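Local coordinates for beta sliding clamp (Bartonella birtlesii LL-WM9, PDB 6PTR), which probably encircles DNA as a ring-shaped head-to-tail homodimer, tethering DNA polymerases and other proteins to it so that synthesis is processive, at residues R189-D194 with V372-M377; F154-E159 with L182-G187; R27-R32 with V77-L82. All blocks are in the same frame, centred on the assembly; numbering follows the deposited sequence. Where two conformers were deposited one is given.

Contact 1: residues R189-D194 with V372-M377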
loop_
_atom_site.group_PDB
_atom_site.type_symbol
_atom_site.label_atom_id
_atom_site.label_comp_id
_atom_site.label_asym_id
_atom_site.label_seq_id
_atom_site.Cartn_x
_atom_site.Cartn_y
_atom_site.Cartn_z
ATOM N N ARG C 189 -25.298 -4.631 9.952
ATOM C CA ARG C 189 -25.045 -3.435 10.747
ATOM C C ARG C 189 -26.062 -2.374 10.340
ATOM O O ARG C 189 -26.446 -2.292 9.172
ATOM C CB ARG C 189 -23.623 -2.890 10.494
ATOM C CG ARG C 189 -22.486 -3.913 10.619
ATOM C CD ARG C 189 -21.182 -3.370 10.037
ATOM N NE ARG C 189 -21.181 -3.397 8.576
ATOM C CZ ARG C 189 -20.158 -3.002 7.824
ATOM N NH1 ARG C 189 -19.047 -2.552 8.390
ATOM N NH2 ARG C 189 -20.251 -3.045 6.503
ATOM N N LEU C 190 -26.487 -1.553 11.294
ATOM C CA LEU C 190 -27.280 -0.384 10.930
ATOM C C LEU C 190 -26.798 0.787 11.759
ATOM O O LEU C 190 -26.485 0.622 12.942
ATOM C CB LEU C 190 -28.786 -0.589 11.165
ATOM C CG LEU C 190 -29.667 0.641 10.877
ATOM C CD1 LEU C 190 -31.008 0.202 10.267
ATOM C CD2 LEU C 190 -29.916 1.467 12.113
ATOM N N ALA C 191 -26.744 1.971 11.137
ATOM C CA ALA C 191 -26.370 3.183 11.844
ATOM C C ALA C 191 -27.472 4.214 11.646
ATOM O O ALA C 191 -28.006 4.346 10.543
ATOM C CB ALA C 191 -25.018 3.758 11.328
ATOM N N GLN C 192 -27.826 4.910 12.726
ATOM C CA GLN C 192 -28.846 5.949 12.704
ATOM C C GLN C 192 -28.326 7.164 13.445
ATOM O O GLN C 192 -27.916 7.052 14.604
ATOM C CB GLN C 192 -30.143 5.466 13.372
ATOM C CG GLN C 192 -31.201 6.554 13.440
ATOM C CD GLN C 192 -32.469 6.097 14.155
ATOM O OE1 GLN C 192 -33.327 5.473 13.558
ATOM N NE2 GLN C 192 -32.586 6.423 15.433
ATOM N N VAL C 193 -28.354 8.330 12.791
ATOM C CA VAL C 193 -27.982 9.582 13.454
ATOM C C VAL C 193 -29.051 10.628 13.182
ATOM O O VAL C 193 -29.549 10.739 12.055
ATOM C CB VAL C 193 -26.587 10.073 13.005
ATOM C CG1 VAL C 193 -26.502 10.270 11.474
ATOM C CG2 VAL C 193 -26.195 11.338 13.787
ATOM N N ASP C 194 -29.391 11.394 14.220
ATOM C CA ASP C 194 -30.381 12.466 14.188
ATOM C C ASP C 194 -29.726 13.799 14.514
ATOM O O ASP C 194 -28.754 13.856 15.273
ATOM C CB ASP C 194 -31.498 12.251 15.229
ATOM C CG ASP C 194 -32.398 11.085 14.896
ATOM O OD1 ASP C 194 -32.483 10.725 13.714
ATOM O OD2 ASP C 194 -33.025 10.530 15.816
ATOM N N VAL C 372 -26.973 9.247 18.296
ATOM C CA VAL C 372 -26.446 8.213 17.404
ATOM C C VAL C 372 -26.703 6.847 18.023
ATOM O O VAL C 372 -26.421 6.642 19.206
ATOM C CB VAL C 372 -24.928 8.404 17.183
ATOM C CG1 VAL C 372 -24.383 7.378 16.203
ATOM C CG2 VAL C 372 -24.619 9.818 16.712
ATOM N N LEU C 373 -27.165 5.888 17.221
ATOM C CA LEU C 373 -27.230 4.522 17.717
ATOM C C LEU C 373 -26.807 3.575 16.609
ATOM O O LEU C 373 -26.904 3.890 15.419
ATOM C CB LEU C 373 -28.626 4.150 18.227
ATOM C CG LEU C 373 -29.829 4.225 17.281
ATOM C CD1 LEU C 373 -30.003 2.920 16.480
ATOM C CD2 LEU C 373 -31.114 4.576 18.053
ATOM N N TYR C 374 -26.363 2.397 17.016
ATOM C CA TYR C 374 -26.008 1.359 16.076
ATOM C C TYR C 374 -26.785 0.098 16.420
ATOM O O TYR C 374 -27.114 -0.157 17.585
ATOM C CB TYR C 374 -24.503 1.085 16.099
ATOM C CG TYR C 374 -23.740 2.340 15.842
ATOM C CD1 TYR C 374 -23.617 2.825 14.539
ATOM C CD2 TYR C 374 -23.204 3.086 16.890
ATOM C CE1 TYR C 374 -22.954 3.995 14.279
ATOM C CE2 TYR C 374 -22.523 4.280 16.637
ATOM C CZ TYR C 374 -22.413 4.725 15.326
ATOM O OH TYR C 374 -21.755 5.894 15.067
ATOM N N VAL C 375 -27.094 -0.678 15.396
ATOM C CA VAL C 375 -27.728 -1.975 15.577
ATOM C C VAL C 375 -26.859 -3.032 14.904
ATOM O O VAL C 375 -26.340 -2.823 13.801
ATOM C CB VAL C 375 -29.157 -1.979 15.001
ATOM C CG1 VAL C 375 -29.845 -3.317 15.287
ATOM C CG2 VAL C 375 -29.971 -0.840 15.557
ATOM N N LEU C 376 -26.697 -4.170 15.566
ATOM C CA LEU C 376 -25.899 -5.240 14.978
ATOM C C LEU C 376 -26.615 -6.570 15.157
ATOM O O LEU C 376 -26.995 -6.935 16.277
ATOM C CB LEU C 376 -24.516 -5.299 15.624
ATOM C CG LEU C 376 -23.596 -6.392 15.076
ATOM C CD1 LEU C 376 -23.300 -6.137 13.610
ATOM C CD2 LEU C 376 -22.320 -6.426 15.905
ATOM N N MET C 377 -26.792 -7.299 14.038
ATOM C CA MET C 377 -27.423 -8.615 14.104
ATOM C C MET C 377 -26.419 -9.648 14.605
ATOM O O MET C 377 -25.262 -9.640 14.192
ATOM C CB MET C 377 -27.932 -9.038 12.722
ATOM C CG MET C 377 -28.975 -10.191 12.759
ATOM S SD MET C 377 -30.468 -9.652 13.619
ATOM C CE MET C 377 -31.408 -11.168 13.589
#

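Contact 2: residues F154-E159 with L182-G187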
loop_
_atom_site.group_PDB
_atom_site.type_symbol
_atom_site.label_atom_id
_atom_site.label_comp_id
_atom_site.label_asym_id
_atom_site.label_seq_id
_atom_site.Cartn_x
_atom_site.Cartn_y
_atom_site.Cartn_z
ATOM N N PHE C 154 -19.781 4.003 7.281
ATOM C CA PHE C 154 -19.203 2.667 7.389
ATOM C C PHE C 154 -20.242 1.568 7.229
ATOM O O PHE C 154 -19.879 0.443 6.866
ATOM C CB PHE C 154 -18.500 2.492 8.741
ATOM C CG PHE C 154 -19.448 2.205 9.866
ATOM C CD1 PHE C 154 -20.255 3.217 10.389
ATOM C CD2 PHE C 154 -19.572 0.916 10.374
ATOM C CE1 PHE C 154 -21.160 2.958 11.413
ATOM C CE2 PHE C 154 -20.453 0.654 11.391
ATOM C CZ PHE C 154 -21.256 1.654 11.911
ATOM N N ALA C 155 -21.518 1.844 7.507
ATOM C CA ALA C 155 -22.514 0.769 7.487
ATOM C C ALA C 155 -23.151 0.580 6.115
ATOM O O ALA C 155 -23.973 -0.327 5.946
ATOM C CB ALA C 155 -23.610 1.025 8.530
ATOM N N ILE C 156 -22.791 1.401 5.132
ATOM C CA ILE C 156 -23.415 1.314 3.815
ATOM C C ILE C 156 -23.079 -0.013 3.161
ATOM O O ILE C 156 -21.922 -0.473 3.184
ATOM C CB ILE C 156 -22.951 2.458 2.903
ATOM C CG1 ILE C 156 -23.355 3.815 3.443
ATOM C CG2 ILE C 156 -23.483 2.261 1.487
ATOM C CD1 ILE C 156 -22.636 4.922 2.688
ATOM N N SER C 157 -24.088 -0.611 2.528
ATOM C CA SER C 157 -23.885 -1.822 1.756
ATOM C C SER C 157 -23.029 -1.551 0.530
ATOM O O SER C 157 -23.158 -0.509 -0.122
ATOM C CB SER C 157 -25.229 -2.390 1.309
ATOM O OG SER C 157 -25.057 -3.626 0.596
ATOM N N THR C 158 -22.163 -2.511 0.213
ATOM C CA THR C 158 -21.473 -2.556 -1.070
ATOM C C THR C 158 -21.916 -3.743 -1.926
ATOM O O THR C 158 -21.294 -4.015 -2.956
ATOM C CB THR C 158 -19.957 -2.597 -0.853
ATOM O OG1 THR C 158 -19.600 -3.815 -0.187
ATOM C CG2 THR C 158 -19.527 -1.425 0.004
ATOM N N GLU C 159 -22.981 -4.448 -1.532
ATOM C CA GLU C 159 -23.431 -5.622 -2.276
ATOM C C GLU C 159 -24.224 -5.205 -3.508
ATOM O O GLU C 159 -25.193 -4.444 -3.407
ATOM C CB GLU C 159 -24.284 -6.528 -1.390
ATOM C CG GLU C 159 -23.521 -7.143 -0.232
ATOM C CD GLU C 159 -24.383 -8.063 0.618
ATOM O OE1 GLU C 159 -25.208 -8.812 0.048
ATOM O OE2 GLU C 159 -24.246 -8.022 1.863
ATOM N N LEU C 182 -30.122 10.465 9.149
ATOM C CA LEU C 182 -29.434 9.644 8.170
ATOM C C LEU C 182 -29.378 8.236 8.716
ATOM O O LEU C 182 -29.032 8.059 9.885
ATOM C CB LEU C 182 -27.999 10.115 7.907
ATOM C CG LEU C 182 -27.803 11.397 7.092
ATOM C CD1 LEU C 182 -28.340 12.599 7.809
ATOM C CD2 LEU C 182 -26.314 11.566 6.820
ATOM N N VAL C 183 -29.724 7.260 7.869
ATOM C CA VAL C 183 -29.646 5.837 8.196
ATOM C C VAL C 183 -28.875 5.123 7.099
ATOM O O VAL C 183 -29.086 5.363 5.899
ATOM C CB VAL C 183 -31.043 5.204 8.380
ATOM C CG1 VAL C 183 -30.920 3.666 8.533
ATOM C CG2 VAL C 183 -31.746 5.787 9.605
ATOM N N ALA C 184 -27.996 4.202 7.503
ATOM C CA ALA C 184 -27.355 3.310 6.553
ATOM C C ALA C 184 -27.364 1.903 7.125
ATOM O O ALA C 184 -27.238 1.703 8.335
ATOM C CB ALA C 184 -25.893 3.717 6.256
ATOM N N THR C 185 -27.474 0.935 6.239
ATOM C CA THR C 185 -27.417 -0.446 6.684
ATOM C C THR C 185 -26.947 -1.315 5.533
ATOM O O THR C 185 -27.117 -0.983 4.358
ATOM C CB THR C 185 -28.785 -0.898 7.196
ATOM O OG1 THR C 185 -28.686 -2.238 7.714
ATOM C CG2 THR C 185 -29.789 -0.895 6.065
ATOM N N ASP C 186 -26.358 -2.452 5.892
ATOM C CA ASP C 186 -26.012 -3.487 4.934
ATOM C C ASP C 186 -26.758 -4.788 5.221
ATOM O O ASP C 186 -26.388 -5.831 4.679
ATOM C CB ASP C 186 -24.497 -3.708 4.937
ATOM C CG ASP C 186 -23.971 -4.229 6.265
ATOM O OD1 ASP C 186 -24.765 -4.439 7.215
ATOM O OD2 ASP C 186 -22.744 -4.421 6.349
ATOM N N GLY C 187 -27.786 -4.746 6.069
ATOM C CA GLY C 187 -28.531 -5.914 6.468
ATOM C C GLY C 187 -27.976 -6.619 7.688
ATOM O O GLY C 187 -28.613 -7.558 8.189
#

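Contact 3: residues R27-R32 with V77-L82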
loop_
_atom_site.group_PDB
_atom_site.type_symbol
_atom_site.label_atom_id
_atom_site.label_comp_id
_atom_site.label_asym_id
_atom_site.label_seq_id
_atom_site.Cartn_x
_atom_site.Cartn_y
_atom_site.Cartn_z
ATOM N N ARG C 27 -10.576 12.392 -8.806
ATOM C CA ARG C 27 -10.885 11.069 -8.276
ATOM C C ARG C 27 -12.296 10.594 -8.620
ATOM O O ARG C 27 -12.614 9.426 -8.367
ATOM C CB ARG C 27 -10.671 11.029 -6.754
ATOM C CG ARG C 27 -10.622 12.375 -6.028
ATOM C CD ARG C 27 -10.280 12.177 -4.530
ATOM N NE ARG C 27 -10.796 13.247 -3.673
ATOM C CZ ARG C 27 -10.044 14.102 -2.981
ATOM N NH1 ARG C 27 -8.720 14.020 -3.030
ATOM N NH2 ARG C 27 -10.619 15.038 -2.231
ATOM N N VAL C 28 -13.136 11.457 -9.191
ATOM C CA VAL C 28 -14.469 11.057 -9.622
ATOM C C VAL C 28 -14.378 10.184 -10.863
ATOM O O VAL C 28 -15.232 9.314 -11.100
ATOM C CB VAL C 28 -15.310 12.331 -9.838
ATOM C CG1 VAL C 28 -16.473 12.092 -10.776
ATOM C CG2 VAL C 28 -15.795 12.793 -8.496
ATOM N N VAL C 29 -13.316 10.364 -11.645
ATOM C CA VAL C 29 -13.107 9.562 -12.836
ATOM C C VAL C 29 -12.858 8.117 -12.438
ATOM O O VAL C 29 -12.056 7.823 -11.539
ATOM C CB VAL C 29 -11.944 10.142 -13.654
ATOM C CG1 VAL C 29 -11.597 9.216 -14.804
ATOM C CG2 VAL C 29 -12.302 11.530 -14.143
ATOM N N GLU C 30 -13.562 7.199 -13.087
ATOM C CA GLU C 30 -13.324 5.785 -12.855
ATOM C C GLU C 30 -12.132 5.329 -13.689
ATOM O O GLU C 30 -12.019 5.666 -14.871
ATOM C CB GLU C 30 -14.570 4.970 -13.206
ATOM C CG GLU C 30 -14.766 3.703 -12.373
ATOM C CD GLU C 30 -15.270 3.984 -10.961
ATOM O OE1 GLU C 30 -14.683 3.433 -10.006
ATOM O OE2 GLU C 30 -16.250 4.748 -10.802
ATOM N N ARG C 31 -11.221 4.584 -13.058
ATOM C CA ARG C 31 -10.082 4.052 -13.802
ATOM C C ARG C 31 -10.512 2.924 -14.731
ATOM O O ARG C 31 -9.988 2.794 -15.843
ATOM C CB ARG C 31 -8.992 3.571 -12.841
ATOM C CG ARG C 31 -8.219 4.696 -12.151
ATOM C CD ARG C 31 -7.017 4.134 -11.412
ATOM N NE ARG C 31 -6.488 5.040 -10.397
ATOM C CZ ARG C 31 -5.493 5.897 -10.604
ATOM N NH1 ARG C 31 -4.922 5.976 -11.801
ATOM N NH2 ARG C 31 -5.071 6.680 -9.615
ATOM N N ARG C 32 -11.476 2.111 -14.304
ATOM C CA ARG C 32 -12.006 1.054 -15.155
ATOM C C ARG C 32 -12.874 1.585 -16.297
ATOM O O ARG C 32 -13.349 0.779 -17.108
ATOM C CB ARG C 32 -12.806 0.060 -14.309
ATOM N N VAL C 77 -8.884 17.051 -20.791
ATOM C CA VAL C 77 -7.541 16.481 -20.688
ATOM C C VAL C 77 -7.663 15.194 -19.882
ATOM O O VAL C 77 -8.400 15.189 -18.887
ATOM C CB VAL C 77 -6.575 17.455 -19.975
ATOM C CG1 VAL C 77 -5.143 17.031 -20.137
ATOM C CG2 VAL C 77 -6.785 18.908 -20.452
ATOM N N PRO C 78 -6.982 14.095 -20.246
ATOM C CA PRO C 78 -7.052 12.881 -19.409
ATOM C C PRO C 78 -6.667 13.166 -17.963
ATOM O O PRO C 78 -5.599 13.719 -17.692
ATOM C CB PRO C 78 -6.073 11.928 -20.097
ATOM C CG PRO C 78 -6.132 12.368 -21.564
ATOM C CD PRO C 78 -6.176 13.865 -21.464
ATOM N N ALA C 79 -7.559 12.815 -17.025
ATOM C CA ALA C 79 -7.474 13.408 -15.694
ATOM C C ALA C 79 -6.372 12.776 -14.849
ATOM O O ALA C 79 -5.661 13.493 -14.137
ATOM C CB ALA C 79 -8.823 13.308 -14.977
ATOM N N TYR C 80 -6.217 11.448 -14.885
ATOM C CA TYR C 80 -5.176 10.844 -14.061
ATOM C C TYR C 80 -3.792 11.200 -14.591
ATOM O O TYR C 80 -2.868 11.442 -13.806
ATOM C CB TYR C 80 -5.375 9.338 -13.973
ATOM C CG TYR C 80 -6.493 9.014 -12.995
ATOM C CD1 TYR C 80 -6.260 9.002 -11.624
ATOM C CD2 TYR C 80 -7.778 8.742 -13.441
ATOM C CE1 TYR C 80 -7.277 8.724 -10.728
ATOM C CE2 TYR C 80 -8.796 8.450 -12.554
ATOM C CZ TYR C 80 -8.541 8.453 -11.198
ATOM O OH TYR C 80 -9.563 8.179 -10.311
ATOM N N LEU C 81 -3.640 11.259 -15.916
ATOM C CA LEU C 81 -2.368 11.688 -16.503
ATOM C C LEU C 81 -2.043 13.122 -16.117
ATOM O O LEU C 81 -0.909 13.434 -15.732
ATOM C CB LEU C 81 -2.414 11.568 -18.026
ATOM C CG LEU C 81 -1.183 12.092 -18.776
ATOM C CD1 LEU C 81 0.104 11.387 -18.278
ATOM C CD2 LEU C 81 -1.353 11.885 -20.281
ATOM N N LEU C 82 -3.019 14.024 -16.239
ATOM C CA LEU C 82 -2.756 15.406 -15.860
ATOM C C LEU C 82 -2.377 15.497 -14.393
ATOM O O LEU C 82 -1.431 16.204 -14.039
ATOM C CB LEU C 82 -3.969 16.276 -16.139
ATOM C CG LEU C 82 -3.810 17.749 -15.793
ATOM C CD1 LEU C 82 -2.666 18.398 -16.597
ATOM C CD2 LEU C 82 -5.125 18.465 -16.050
#

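Contact 1: residues R189-D194 with V372-M377
Leu-190 and Val-375 face each other as a hydrogen-bonded antiparallel pair: Leu-190 N gives to Val-375 O at 2.8 Å, and Val-375 N returns a bond of 2.8 Å to Leu-190 O. Gln-192 and Leu-373 repeat the pattern, while Ala-191 and Tyr-374 form the non-hydrogen-bonded pair between them. The side chain of Tyr-374 starts with CB beside Leu-190 O. Its CG lies anti to the carbonyl carbon (chi1 -56°), which brings one ring edge to Ala-191: both CD1 and CE1 of Tyr-374 lie 3.6 Å from CB of Ala-191, and a methyl is small enough to fit beside the ring. At the tip, OH is hydrogen-bonded to NE2 of Gln-345 in helix 336-345, so the buried hydroxyl is satisfied. On the same face, CG2 of Val-193 meets CG2 of Val-372 at 3.7 Å, two branched side chains suited to an extended backbone. On the other face Gln-192 runs out as an extended chain (chi2 -178°) across Leu-373, its aliphatic CB packing there and its NE2 3.5 Å from CD2 of Leu-373, while Leu-190 and Val-375 run side by side and pack on the bound griselimycin. These strands meet inside a long antiparallel sheet, fusing the central and C-terminal domains. Helix 142-152 covers Val-193 and Val-372, helix 336-345 covers Leu-376, and strands 179-185 and 362-366 flank the pair.

Contact 2: residues F154-E159 with L182-G187
Ala-155 and Ile-156 close over Ala-184 in the tight half of this contact. CG1 of Ile-156 lies 3.8 Å from CB of Ala-184, and CB of Ala-155 is 3.7 Å from Ala-184 O; small methyls let the loop come close to the strand's end. Packing rather than hydrogen bonding joins the segments, since Ala-155 O and Asp-186 N are 3.2 Å apart but poorly aligned. Asp-186 extends the tight region with its methylene: CB stands 3.7 Å from CA of Ser-157. With CG between backbone N and carbonyl carbon (chi1 64°), the carboxylate turns toward the chain ahead, where OD1 accepts from His-188 N and OD2 pairs with Arg-189. Two ST turns shape the chain: Ser-157 OG accepts from Glu-159 N at 3.1 Å, and Thr-185 OG1, which donates to Arg-189 O, accepts from Gly-187 N. Gly-187 hydrogen-bonds the bound peptide through its backbone; at its phi of 89° a CB would jam against Asp-186 O. The solvent side is looser: exposed Glu-159 merely approaches, OE2 staying 4.2 Å from Asp-186 O. The loop follows helix 142-152; Ile-156 rests on Ile-168 of strand 167-173, and Phe-154 leans on helix 336-345.

Contact 3: residues R27-R32 with V77-L82
Val-29 and Ala-79 mark the nearest backbone approach, their CA atoms 7.4 Å apart, so side chains must bridge the gap. Residues 27-32 form a loop after helix 15-26. The partner segment turns from strand into helix at Pro-78, the N-cap. Tyr-80 buries more surface here than any other residue. With CG beside the backbone N (chi1 -77°), the ring reaches across to the loop, where OH donates to Val-29 O at 2.8 Å, tilted 21° from the carbonyl plane. Val-29 runs alongside the ring, pointing the other way, CG1 3.7 Å from CE2 of Tyr-80, while its other branch, CG2, touches CB of Ala-79 at 4.0 Å. Over one face of the ring lies Arg-31, poorly ordered: as modelled, CG makes a CH-pi contact, and the guanidinium an off-centre cation-pi contact, with CZ 3.8 Å from the ring centroid of Tyr-80 and the planes 35° apart. Arginine can lay both aliphatic stem and flat cation over a ring. Tyrosine suits this half-buried place because its hydroxyl satisfies a backbone carbonyl while its ring packs on valine. That bond and the apolar packing probably fix the ring, whereas the exposed arginine is likely a mobile cover.

Along the chain contact 3 closes first, within the N-terminal domain, then contact 2 in the central domain, and finally contact 1, which brings the central and C-terminal domains together. Contacts 1 and 2 are neighbours, their centres about 10 Å apart: strands 179-185 and 189-196 follow each other and lie side by side in one sheet, and the ring of Phe-154 packs against that of Tyr-374. Both reach the bound griselimycin. Contact 3 lies apart, its centre about 35 Å from that of contact 1, across the chain's centre, and about 27 Å from that of contact 2. Thus peptide binding and the central-to-C-terminal junction share one region, while contact 3 joins loop to helix elsewhere.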